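PDB 7DVI: AOC_like domain-containing protein from Frankia sp. Cc1.17, which catalyses exo-selective Diels-Alder cycloaddition, including intermolecular reactions of non-natural substrates. Local coordinates for residues A[131-136]-A[144-149]; A[97-102]-A[114-119]; A[51-56]-A[66-71]; A[84-89]-A[101-106]. One frame throughout, in Å; residues are numbered along the deposited sequence.

Contact 1 (A[131-136]-A[144-149]); sequences RREWRV and EARISL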
# COMPACT_ATOMS: atom_id res chain seq x y z
N ARG A 131 -2.29 -5.67 8.80
CA ARG A 131 -3.07 -4.43 8.67
C ARG A 131 -3.33 -3.86 10.04
O ARG A 131 -3.42 -4.64 11.02
CB ARG A 131 -4.40 -4.72 7.98
CG ARG A 131 -4.24 -4.88 6.47
CD ARG A 131 -5.58 -5.10 5.82
NE ARG A 131 -6.53 -3.99 6.05
CZ ARG A 131 -6.61 -2.89 5.30
NH1 ARG A 131 -5.77 -2.69 4.31
NH2 ARG A 131 -7.53 -1.98 5.56
N ARG A 132 -3.38 -2.54 10.06
CA ARG A 132 -3.78 -1.68 11.18
C ARG A 132 -5.06 -1.03 10.65
O ARG A 132 -5.03 -0.51 9.55
CB ARG A 132 -2.71 -0.65 11.53
CG ARG A 132 -3.06 0.25 12.71
CD ARG A 132 -4.04 1.37 12.46
NE ARG A 132 -3.74 2.52 13.27
CZ ARG A 132 -4.36 2.88 14.38
NH1 ARG A 132 -5.37 2.18 14.84
NH2 ARG A 132 -3.96 3.95 15.02
N GLU A 133 -6.14 -1.12 11.39
CA GLU A 133 -7.47 -0.66 10.95
C GLU A 133 -8.08 0.14 12.08
O GLU A 133 -7.64 -0.03 13.24
CB GLU A 133 -8.35 -1.85 10.57
CG GLU A 133 -7.95 -2.52 9.27
CD GLU A 133 -8.56 -3.89 9.06
OE1 GLU A 133 -9.35 -4.35 9.92
OE2 GLU A 133 -8.19 -4.53 8.07
N TRP A 134 -9.07 0.98 11.76
CA TRP A 134 -9.79 1.78 12.78
C TRP A 134 -11.06 2.32 12.13
O TRP A 134 -11.17 2.29 10.89
CB TRP A 134 -8.94 2.91 13.35
CG TRP A 134 -8.22 3.74 12.33
CD1 TRP A 134 -7.03 3.44 11.71
CD2 TRP A 134 -8.59 5.04 11.86
NE1 TRP A 134 -6.66 4.44 10.86
CE2 TRP A 134 -7.59 5.45 10.95
CE3 TRP A 134 -9.65 5.88 12.13
CZ2 TRP A 134 -7.65 6.67 10.29
CZ3 TRP A 134 -9.71 7.09 11.49
CH2 TRP A 134 -8.73 7.47 10.56
N ARG A 135 -11.96 2.81 12.97
CA ARG A 135 -13.17 3.55 12.52
C ARG A 135 -13.58 4.55 13.59
O ARG A 135 -13.35 4.32 14.81
CB ARG A 135 -14.31 2.62 12.12
CG ARG A 135 -14.78 1.73 13.26
CD ARG A 135 -16.16 1.20 12.99
NE ARG A 135 -16.46 0.14 13.94
CZ ARG A 135 -17.51 -0.68 13.86
NH1 ARG A 135 -18.38 -0.55 12.87
NH2 ARG A 135 -17.69 -1.63 14.75
N VAL A 136 -14.13 5.66 13.13
CA VAL A 136 -14.72 6.69 14.02
C VAL A 136 -16.08 6.15 14.49
O VAL A 136 -16.87 5.64 13.64
CB VAL A 136 -14.83 8.02 13.27
CG1 VAL A 136 -15.53 9.08 14.12
CG2 VAL A 136 -13.43 8.46 12.83
N GLU A 144 -12.40 3.06 17.53
CA GLU A 144 -12.22 1.61 17.67
C GLU A 144 -11.10 1.21 16.71
O GLU A 144 -11.10 1.68 15.55
CB GLU A 144 -13.50 0.91 17.25
CG GLU A 144 -13.46 -0.57 17.54
CD GLU A 144 -14.67 -1.31 17.02
OE1 GLU A 144 -15.61 -0.64 16.53
OE2 GLU A 144 -14.65 -2.54 17.01
N ALA A 145 -10.20 0.35 17.15
CA ALA A 145 -9.08 -0.10 16.30
C ALA A 145 -8.94 -1.64 16.35
O ALA A 145 -9.59 -2.33 17.19
CB ALA A 145 -7.84 0.65 16.70
N ARG A 146 -8.27 -2.17 15.34
CA ARG A 146 -7.85 -3.58 15.31
C ARG A 146 -6.49 -3.68 14.62
O ARG A 146 -6.13 -2.81 13.76
CB ARG A 146 -8.93 -4.50 14.73
CG ARG A 146 -9.18 -4.40 13.24
CD ARG A 146 -10.31 -5.36 12.91
NE ARG A 146 -9.94 -6.77 13.07
CZ ARG A 146 -9.23 -7.48 12.20
NH1 ARG A 146 -8.99 -8.75 12.44
NH2 ARG A 146 -8.75 -6.92 11.10
N ILE A 147 -5.75 -4.68 15.05
CA ILE A 147 -4.39 -5.01 14.55
C ILE A 147 -4.38 -6.50 14.26
O ILE A 147 -4.81 -7.30 15.11
CB ILE A 147 -3.35 -4.58 15.57
CG1 ILE A 147 -3.43 -3.07 15.82
CG2 ILE A 147 -1.96 -5.00 15.14
CD1 ILE A 147 -2.71 -2.64 17.03
N SER A 148 -3.96 -6.85 13.06
CA SER A 148 -3.98 -8.25 12.61
C SER A 148 -2.72 -8.50 11.77
O SER A 148 -2.62 -7.93 10.68
CB SER A 148 -5.28 -8.49 11.91
OG SER A 148 -5.35 -9.80 11.44
N LEU A 149 -1.74 -9.23 12.32
CA LEU A 149 -0.47 -9.57 11.61
C LEU A 149 -0.29 -11.09 11.58
O LEU A 149 -0.73 -11.77 12.56
CB LEU A 149 0.68 -8.85 12.30
CG LEU A 149 0.94 -7.41 11.85
CD1 LEU A 149 -0.02 -6.42 12.51
CD2 LEU A 149 2.34 -7.00 12.18
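Glu133 is shared by two arginines: Arg146 across the strand pair and Arg131 on its own strand. Arg146 NH2 donates to Glu133 OE1 at 2.9 Å. It comes from above the carboxylate plane, and the two flat groups are turned 38° against each other. Arg131 NE reaches Glu133 OE2 at 2.7 Å, in the guanidinium plane and on the anti lone pair. The two oxygens thus serve one arginine each. A bend at chi3 (-68°) brings the guanidinium of Arg146 alongside Glu133, while its NH1 forms a salt bridge with Glu26.

A second cross-strand salt bridge lies on the same face. Arg135 approaches Glu144 side-on, with NE 2.8 Å and NH2 2.9 Å from Glu144 OE1. One oxygen therefore takes both bonds.

The other face looks into the barrel. There the edge of the Arg132 guanidinium meets Ala145, with NH1 3.4 Å from Ala145 CB. Trp134 CD1 lies over one face of that guanidinium. Arg132 forms salt bridges with Glu88 through NE and with Glu30 through NH2. Trp134 CB also packs against Ala145 CB at 4.2 Å.

Six backbone hydrogen bonds join the antiparallel strands of this hairpin. Arg132 and Trp134 bond through their backbones to strand 114-121 on one side. Ala145, Ile147 and Leu149 bond to strand 22-37 on the other, which closes the barrel.

Contact 2 (A[97-102]-A[114-119]); sequences IHAEGW and VGYPAV. With EDO (1,2-ethanediol), chain E; EDO (1,2-ethanediol), chain F.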
# COMPACT_ATOMS: atom_id res chain seq x y z
N ILE A 97 5.32 -1.91 15.73
CA ILE A 97 4.72 -2.05 14.38
C ILE A 97 4.87 -0.71 13.64
O ILE A 97 4.64 0.36 14.26
CB ILE A 97 3.25 -2.46 14.46
CG1 ILE A 97 3.08 -3.82 15.13
CG2 ILE A 97 2.58 -2.43 13.07
CD1 ILE A 97 1.66 -4.10 15.55
N HIS A 98 5.29 -0.78 12.38
CA HIS A 98 5.22 0.37 11.44
C HIS A 98 4.03 0.15 10.51
O HIS A 98 3.91 -0.94 9.92
CB HIS A 98 6.52 0.61 10.67
CG HIS A 98 6.36 1.70 9.69
ND1 HIS A 98 6.18 2.99 10.11
CD2 HIS A 98 6.19 1.69 8.34
CE1 HIS A 98 5.97 3.76 9.05
NE2 HIS A 98 5.97 2.99 7.95
N ALA A 99 3.16 1.17 10.38
CA ALA A 99 1.97 1.06 9.51
C ALA A 99 1.84 2.37 8.68
O ALA A 99 2.17 3.45 9.19
CB ALA A 99 0.74 0.77 10.34
N GLU A 100 1.54 2.21 7.40
CA GLU A 100 1.34 3.35 6.49
C GLU A 100 0.52 2.91 5.28
O GLU A 100 0.59 1.73 4.82
CB GLU A 100 2.65 4.01 6.11
CG GLU A 100 3.46 3.20 5.11
CD GLU A 100 4.69 3.98 4.76
OE1 GLU A 100 5.60 4.03 5.57
OE2 GLU A 100 4.68 4.63 3.72
N GLY A 101 -0.27 3.86 4.77
CA GLY A 101 -1.00 3.65 3.52
C GLY A 101 -2.20 4.56 3.44
O GLY A 101 -2.19 5.62 4.09
N TRP A 102 -3.16 4.15 2.64
CA TRP A 102 -4.23 5.02 2.10
C TRP A 102 -5.53 4.78 2.84
O TRP A 102 -5.92 3.60 3.07
CB TRP A 102 -4.45 4.71 0.62
CG TRP A 102 -3.31 5.10 -0.24
CD1 TRP A 102 -2.43 4.30 -0.91
CD2 TRP A 102 -2.94 6.45 -0.56
NE1 TRP A 102 -1.52 5.07 -1.58
CE2 TRP A 102 -1.84 6.39 -1.44
CE3 TRP A 102 -3.43 7.70 -0.18
CZ2 TRP A 102 -1.21 7.52 -1.93
CZ3 TRP A 102 -2.81 8.82 -0.70
CH2 TRP A 102 -1.72 8.73 -1.54
N VAL A 114 -11.49 1.97 8.07
CA VAL A 114 -10.34 2.22 7.16
C VAL A 114 -9.14 1.43 7.68
O VAL A 114 -9.17 0.94 8.83
CB VAL A 114 -10.05 3.73 7.07
CG1 VAL A 114 -11.26 4.50 6.54
CG2 VAL A 114 -9.57 4.31 8.39
N GLY A 115 -8.10 1.34 6.87
CA GLY A 115 -6.77 0.95 7.36
C GLY A 115 -5.82 0.67 6.21
O GLY A 115 -6.17 0.95 5.03
N TYR A 116 -4.66 0.11 6.55
CA TYR A 116 -3.54 0.00 5.59
C TYR A 116 -2.49 -0.98 6.13
O TYR A 116 -2.56 -1.41 7.30
CB TYR A 116 -2.92 1.39 5.38
CG TYR A 116 -2.98 2.26 6.62
CD1 TYR A 116 -2.13 2.09 7.69
CD2 TYR A 116 -3.94 3.26 6.71
CE1 TYR A 116 -2.25 2.88 8.83
CE2 TYR A 116 -4.07 4.04 7.84
CZ TYR A 116 -3.24 3.84 8.92
OH TYR A 116 -3.38 4.66 10.03
N PRO A 117 -1.54 -1.37 5.27
CA PRO A 117 -0.54 -2.37 5.65
C PRO A 117 0.30 -1.97 6.87
O PRO A 117 0.59 -0.81 7.11
CB PRO A 117 0.33 -2.51 4.38
CG PRO A 117 -0.62 -2.09 3.26
CD PRO A 117 -1.45 -0.98 3.85
N ALA A 118 0.72 -3.02 7.56
CA ALA A 118 1.53 -2.95 8.78
C ALA A 118 2.58 -4.07 8.75
O ALA A 118 2.30 -5.14 8.19
CB ALA A 118 0.61 -3.06 9.96
N VAL A 119 3.74 -3.78 9.29
CA VAL A 119 4.88 -4.73 9.35
C VAL A 119 5.41 -4.72 10.78
O VAL A 119 5.61 -3.62 11.37
CB VAL A 119 6.00 -4.41 8.33
CG1 VAL A 119 6.57 -3.01 8.49
CG2 VAL A 119 7.12 -5.45 8.39
C1 EDO E . -0.15 4.91 -5.61
O1 EDO E . -0.58 6.08 -4.96
C2 EDO E . 0.89 4.24 -4.86
O2 EDO E . 0.53 4.05 -3.49
C1 EDO F . 6.71 1.20 3.00
O1 EDO F . 7.34 1.39 4.23
C2 EDO F . 7.33 2.09 1.99
O2 EDO F . 8.71 1.91 1.92
O HOH W 1 -8.33 2.49 4.15
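Strands 97-102 and 114-119 run antiparallel at 159° as neighbours in the closed beta-barrel of the allene oxide cyclase-like fold. Their pairing is regular at one end. His98 and Val119 exchange two backbone bonds, with Val119 N 2.9 Å from His98 O. Glu100 N then donates to Pro117 O at 3.2 Å, but Pro117 has no N-H to return a bond. Farther on, a water bridges the strands. It donates to Trp102 O at 2.9 Å and accepts from Gly115 N at 3.0 Å.

Tyr116 fills the middle. Its CB sits 3.5 Å from Gly101 CA, where the lack of a side chain makes room. A strained chi1 of 32° lays the ring along the backbone of Glu100 and Gly101. Ala99 CB meets the ring edge 4.0 Å from Tyr116 CE1, and Tyr116 OH bonds to Glu88. Ala99 also packs against Ala118, and Ala118 against Ile97 CG2.

On the opposite face His98 and Glu100 are linked within their strand. His98 NE2 donates to the anti lone pair of Glu100 OE1 at 2.6 Å, in the ring plane. His98 ND1 is held by Asp89, and Glu100 OE2 by Tyr85, which probably limits the rotation of both groups. Val119 packs on Tyr75 of the second subunit. At the end of segment 97-102, Trp102 NE1 donates to O2 of a 1,2-ethanediol (chain E) at 3.0 Å, with an N-H...O angle of 166°.

Contact 3 (A[51-56]-A[66-71]); sequences SYYDEL and ITIGRY. With EDO (1,2-ethanediol), chain G.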
# COMPACT_ATOMS: atom_id res chain seq x y z
N SER A 51 -0.85 15.57 12.68
CA SER A 51 -0.00 14.65 13.47
C SER A 51 -0.79 14.32 14.73
O SER A 51 -1.57 15.20 15.25
CB SER A 51 1.33 15.25 13.78
OG SER A 51 2.07 15.53 12.60
N TYR A 52 -0.56 13.12 15.26
CA TYR A 52 -1.34 12.62 16.40
C TYR A 52 -0.51 11.66 17.26
O TYR A 52 0.46 11.01 16.80
CB TYR A 52 -2.61 11.97 15.89
CG TYR A 52 -2.40 10.78 15.00
CD1 TYR A 52 -2.16 9.53 15.52
CD2 TYR A 52 -2.37 10.92 13.62
CE1 TYR A 52 -1.94 8.43 14.70
CE2 TYR A 52 -2.15 9.84 12.79
CZ TYR A 52 -1.90 8.59 13.33
OH TYR A 52 -1.75 7.50 12.52
N TYR A 53 -0.95 11.61 18.50
CA TYR A 53 -0.45 10.73 19.59
C TYR A 53 -1.68 10.19 20.29
O TYR A 53 -2.45 11.00 20.89
CB TYR A 53 0.50 11.55 20.47
CG TYR A 53 0.75 11.03 21.87
CD1 TYR A 53 0.77 9.68 22.17
CD2 TYR A 53 1.00 11.93 22.89
CE1 TYR A 53 0.99 9.23 23.47
CE2 TYR A 53 1.24 11.50 24.19
CZ TYR A 53 1.23 10.15 24.47
OH TYR A 53 1.49 9.76 25.75
N ASP A 54 -1.88 8.89 20.18
CA ASP A 54 -3.07 8.15 20.67
C ASP A 54 -2.58 7.09 21.64
O ASP A 54 -1.45 6.63 21.47
CB ASP A 54 -3.81 7.39 19.59
CG ASP A 54 -4.53 8.28 18.58
OD1 ASP A 54 -4.49 9.48 18.76
OD2 ASP A 54 -5.15 7.72 17.68
N GLU A 55 -3.40 6.77 22.64
CA GLU A 55 -3.23 5.52 23.41
C GLU A 55 -4.13 4.45 22.82
O GLU A 55 -5.12 4.79 22.15
CB GLU A 55 -3.57 5.75 24.88
CG GLU A 55 -2.50 6.50 25.63
CD GLU A 55 -2.85 6.77 27.09
OE1 GLU A 55 -4.02 6.57 27.49
OE2 GLU A 55 -1.94 7.14 27.82
N LEU A 56 -3.75 3.21 23.03
CA LEU A 56 -4.58 2.06 22.69
C LEU A 56 -4.79 1.27 23.99
O LEU A 56 -3.79 1.04 24.70
CB LEU A 56 -3.88 1.18 21.65
CG LEU A 56 -3.94 1.67 20.20
CD1 LEU A 56 -2.99 2.84 20.03
CD2 LEU A 56 -3.60 0.54 19.25
N ILE A 66 0.84 2.77 22.60
CA ILE A 66 0.64 4.11 21.99
C ILE A 66 0.90 4.01 20.47
O ILE A 66 1.57 3.07 20.00
CB ILE A 66 1.51 5.20 22.65
CG1 ILE A 66 2.98 5.05 22.28
CG2 ILE A 66 1.29 5.29 24.16
CD1 ILE A 66 3.78 6.33 22.34
N THR A 67 0.39 4.98 19.73
CA THR A 67 0.76 5.23 18.32
C THR A 67 1.06 6.71 18.14
O THR A 67 0.41 7.60 18.75
CB THR A 67 -0.27 4.69 17.32
OG1 THR A 67 0.33 4.96 16.05
CG2 THR A 67 -1.62 5.35 17.43
N ILE A 68 2.09 6.98 17.36
CA ILE A 68 2.51 8.33 16.98
C ILE A 68 2.55 8.35 15.45
O ILE A 68 3.16 7.44 14.86
CB ILE A 68 3.83 8.73 17.65
CG1 ILE A 68 3.65 8.89 19.17
CG2 ILE A 68 4.36 10.00 17.01
CD1 ILE A 68 4.86 9.38 19.90
N GLY A 69 1.88 9.32 14.83
CA GLY A 69 1.74 9.28 13.38
C GLY A 69 1.31 10.60 12.76
O GLY A 69 1.22 11.64 13.46
N ARG A 70 1.16 10.56 11.45
CA ARG A 70 0.73 11.78 10.71
C ARG A 70 -0.08 11.35 9.50
O ARG A 70 -0.09 10.11 9.12
CB ARG A 70 1.95 12.66 10.45
CG ARG A 70 2.99 12.11 9.47
CD ARG A 70 2.77 12.52 8.03
NE ARG A 70 3.27 13.88 7.84
CZ ARG A 70 3.24 14.54 6.69
NH1 ARG A 70 2.65 14.01 5.64
NH2 ARG A 70 3.76 15.75 6.59
N TYR A 71 -0.71 12.33 8.85
CA TYR A 71 -1.54 12.05 7.66
C TYR A 71 -1.58 13.31 6.78
O TYR A 71 -1.31 14.40 7.26
CB TYR A 71 -2.90 11.51 8.08
CG TYR A 71 -3.67 12.47 8.91
CD1 TYR A 71 -3.44 12.59 10.28
CD2 TYR A 71 -4.61 13.33 8.33
CE1 TYR A 71 -4.15 13.51 11.05
CE2 TYR A 71 -5.35 14.22 9.10
CZ TYR A 71 -5.09 14.34 10.45
OH TYR A 71 -5.79 15.23 11.21
C1 EDO G . 5.03 17.37 3.49
O1 EDO G . 3.77 17.37 4.18
C2 EDO G . 5.09 16.62 2.18
O2 EDO G . 4.51 15.28 2.15
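The Tyr52 ring lies with one face over Gly69. Gly69 CA is 4.0 Å from the ring centroid and 21° off the normal, a CH-pi contact. The ring gets there because CG stands between the backbone N and the carbonyl carbon, chi1 61°. That turns it across to the facing strand, onto a glycine. At the ring edge Tyr52 CD2 meets Tyr71 CD1 at 3.9 Å, and Tyr52 CE1 meets Thr67 CG2 at 4.1 Å.

Tyr53 points to the other face of the sheet. Its edge meets Ile66, with Tyr53 CE1 4.0 Å from Ile66 CG2. Back on the Tyr52 face, Thr67 CG2 packs 3.7 Å from Asp54 CB and also touches Leu56 CD1. Asp54 OD1 is bonded to Gln32.

Tyr52 with Gly69 and Asp54 with Thr67 form hydrogen-bonded pairs, four backbone bonds in all. Beyond them the Arg70 guanidinium edge donates from NH2 to O1 of a 1,2-ethanediol at 2.9 Å.

Thr67 OG1 bonds to Glu88, and Tyr52 OH does so weakly. A dimethyl sulfoxide lies about 3 Å from the Tyr52 side chain. This is a beta-hairpin of the barrel, with polar and aromatic groups lining the interior, consistent with a ligand pocket.

Contact 4 (A[84-89]-A[101-106]); sequences TYYSED and GWADFN. With EDO (1,2-ethanediol), chain E; EDO (1,2-ethanediol), chain R.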
# COMPACT_ATOMS: atom_id res chain seq x y z
N THR A 84 -6.00 10.07 1.33
CA THR A 84 -5.26 10.57 2.50
C THR A 84 -4.20 9.51 2.86
O THR A 84 -4.57 8.33 3.02
CB THR A 84 -6.27 10.85 3.62
OG1 THR A 84 -7.27 11.75 3.13
CG2 THR A 84 -5.64 11.52 4.82
N TYR A 85 -2.96 9.95 3.03
CA TYR A 85 -1.82 9.04 3.31
C TYR A 85 -1.43 9.17 4.76
O TYR A 85 -1.00 10.26 5.17
CB TYR A 85 -0.64 9.29 2.38
CG TYR A 85 0.29 8.09 2.32
CD1 TYR A 85 -0.00 7.03 1.48
CD2 TYR A 85 1.37 7.98 3.19
CE1 TYR A 85 0.81 5.92 1.43
CE2 TYR A 85 2.21 6.87 3.14
CZ TYR A 85 1.91 5.84 2.27
OH TYR A 85 2.68 4.71 2.23
N TYR A 86 -1.52 8.04 5.47
CA TYR A 86 -1.21 7.89 6.91
C TYR A 86 0.12 7.12 7.06
O TYR A 86 0.41 6.16 6.29
CB TYR A 86 -2.31 7.10 7.62
CG TYR A 86 -3.59 7.84 7.82
CD1 TYR A 86 -4.52 7.92 6.80
CD2 TYR A 86 -3.90 8.42 9.04
CE1 TYR A 86 -5.71 8.62 6.96
CE2 TYR A 86 -5.12 9.08 9.23
CZ TYR A 86 -5.99 9.22 8.18
OH TYR A 86 -7.17 9.89 8.34
N SER A 87 0.91 7.55 8.02
CA SER A 87 2.15 6.88 8.47
C SER A 87 2.23 6.95 9.99
O SER A 87 2.15 8.10 10.51
CB SER A 87 3.35 7.52 7.86
OG SER A 87 4.44 6.64 7.92
N GLU A 88 2.47 5.81 10.63
CA GLU A 88 2.59 5.81 12.09
C GLU A 88 3.50 4.66 12.59
O GLU A 88 3.69 3.65 11.89
CB GLU A 88 1.21 5.68 12.73
CG GLU A 88 0.53 4.40 12.44
CD GLU A 88 -0.95 4.40 12.76
OE1 GLU A 88 -1.32 4.95 13.85
OE2 GLU A 88 -1.68 3.74 11.99
N ASP A 89 3.89 4.79 13.84
CA ASP A 89 4.60 3.73 14.61
C ASP A 89 3.83 3.46 15.90
O ASP A 89 3.56 4.42 16.65
CB ASP A 89 6.03 4.18 14.81
CG ASP A 89 6.71 4.44 13.48
OD1 ASP A 89 6.89 3.48 12.73
OD2 ASP A 89 7.01 5.63 13.20
N GLY A 101 -0.27 3.86 4.77
CA GLY A 101 -1.00 3.65 3.52
C GLY A 101 -2.20 4.56 3.44
O GLY A 101 -2.19 5.62 4.09
N TRP A 102 -3.16 4.15 2.64
CA TRP A 102 -4.23 5.02 2.10
C TRP A 102 -5.53 4.78 2.84
O TRP A 102 -5.92 3.60 3.07
CB TRP A 102 -4.45 4.71 0.62
CG TRP A 102 -3.31 5.10 -0.24
CD1 TRP A 102 -2.43 4.30 -0.91
CD2 TRP A 102 -2.94 6.45 -0.56
NE1 TRP A 102 -1.52 5.07 -1.58
CE2 TRP A 102 -1.84 6.39 -1.44
CE3 TRP A 102 -3.43 7.70 -0.18
CZ2 TRP A 102 -1.21 7.52 -1.93
CZ3 TRP A 102 -2.81 8.82 -0.70
CH2 TRP A 102 -1.72 8.73 -1.54
N ALA A 103 -6.24 5.90 3.05
CA ALA A 103 -7.64 5.91 3.49
C ALA A 103 -8.40 7.01 2.71
O ALA A 103 -7.83 8.09 2.38
CB ALA A 103 -7.68 6.15 4.98
N ASP A 104 -9.64 6.72 2.40
CA ASP A 104 -10.61 7.73 1.90
C ASP A 104 -11.06 8.57 3.10
O ASP A 104 -11.70 8.01 4.03
CB ASP A 104 -11.77 7.05 1.18
CG ASP A 104 -12.78 8.03 0.56
OD1 ASP A 104 -12.68 9.27 0.81
OD2 ASP A 104 -13.63 7.54 -0.17
N PHE A 105 -10.73 9.85 3.13
CA PHE A 105 -11.16 10.74 4.24
C PHE A 105 -12.69 10.76 4.41
O PHE A 105 -13.17 10.94 5.56
CB PHE A 105 -10.52 12.11 4.07
CG PHE A 105 -10.45 12.91 5.34
CD1 PHE A 105 -9.60 12.53 6.37
CD2 PHE A 105 -11.20 14.06 5.49
CE1 PHE A 105 -9.50 13.29 7.52
CE2 PHE A 105 -11.10 14.82 6.65
CZ PHE A 105 -10.27 14.42 7.67
N ASN A 106 -13.45 10.44 3.36
CA ASN A 106 -14.93 10.36 3.41
C ASN A 106 -15.32 9.16 4.25
O ASN A 106 -16.18 9.33 5.14
CB ASN A 106 -15.54 10.35 2.01
CG ASN A 106 -15.35 11.69 1.32
OD1 ASN A 106 -15.29 12.72 1.99
ND2 ASN A 106 -15.20 11.69 0.01
C1 EDO E . -0.15 4.91 -5.61
O1 EDO E . -0.58 6.08 -4.96
C2 EDO E . 0.89 4.24 -4.86
O2 EDO E . 0.53 4.05 -3.49
C1 EDO R . -7.27 11.50 11.52
O1 EDO R . -7.77 10.62 10.57
C2 EDO R . -6.73 10.78 12.70
O2 EDO R . -6.60 11.61 13.86
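Thr84 opens the pairing, trading two backbone bonds with Ala103. Its OG1 bonds to Val82 O, and the same oxygen rests 3.4 Å from Phe105 CB, where the strand gives way to helix 105-109.

Tyr85 comes next and makes a T-shaped stack with Trp102. The tyrosine edge points at the face of the indole, with planes at 79° and centroids of the six-membered rings 4.8 Å apart. Tyr85 CD1 comes 3.5 Å from Trp102 CE2. Tyr85 CB adds a CH-pi contact over the same indole ring. A chi1 of -160°, which sets CG opposite the backbone N, also lays the phenol ring along Gly101, and Tyr85 CE1 is 3.6 Å from Gly101 CA. Gly101 O sits over one face of the phenol.

Tyr86 points to the opposite side of the sheet. Its N donates to Gly101 O at 2.9 Å, and Gly101 N returns a bond of 2.8 Å to Tyr86 O. The Tyr86 ring packs on Ala103, CE1 to CB 3.7 Å.

Where strand 95-104 ends, Asp104 is the N-cap of helix 105-109. Its OD1 accepts from Asn106 N at 2.9 Å and also from Val82 N.

The pair belongs to the hairpin of strands 82-92 and 95-104. Tyr85 and Ser87 bond through their backbones to strand 63-76. The Tyr86 ring meets Tyr71 of that strand, and Trp134 of strand 129-135 edge-to-face.

In the fold
All four contacts pair strands of one antiparallel barrel. Contacts 2 and 4 share Gly101 and Trp102, and their centres are about 8 Å apart. Contacts 1 and 2 are joined by the backbone bonds of strands 114-121 and 129-135. Contact 3 continues into contact 4 through Arg70 N and Ser87 O, 2.8 Å apart. Glu88 links the contacts inside the barrel. Its OE2 lies 2.7 Å from Arg132 NE of contact 1 and 2.7 Å from Tyr116 OH of contact 2, and its OE1 lies 2.8 Å from Thr67 OG1 of contact 3. Dimethyl sulfoxide, probably from the crystallisation liquor, lies near Arg132, Tyr116, Tyr52 and Tyr86, consistent with a substrate pocket in the interior.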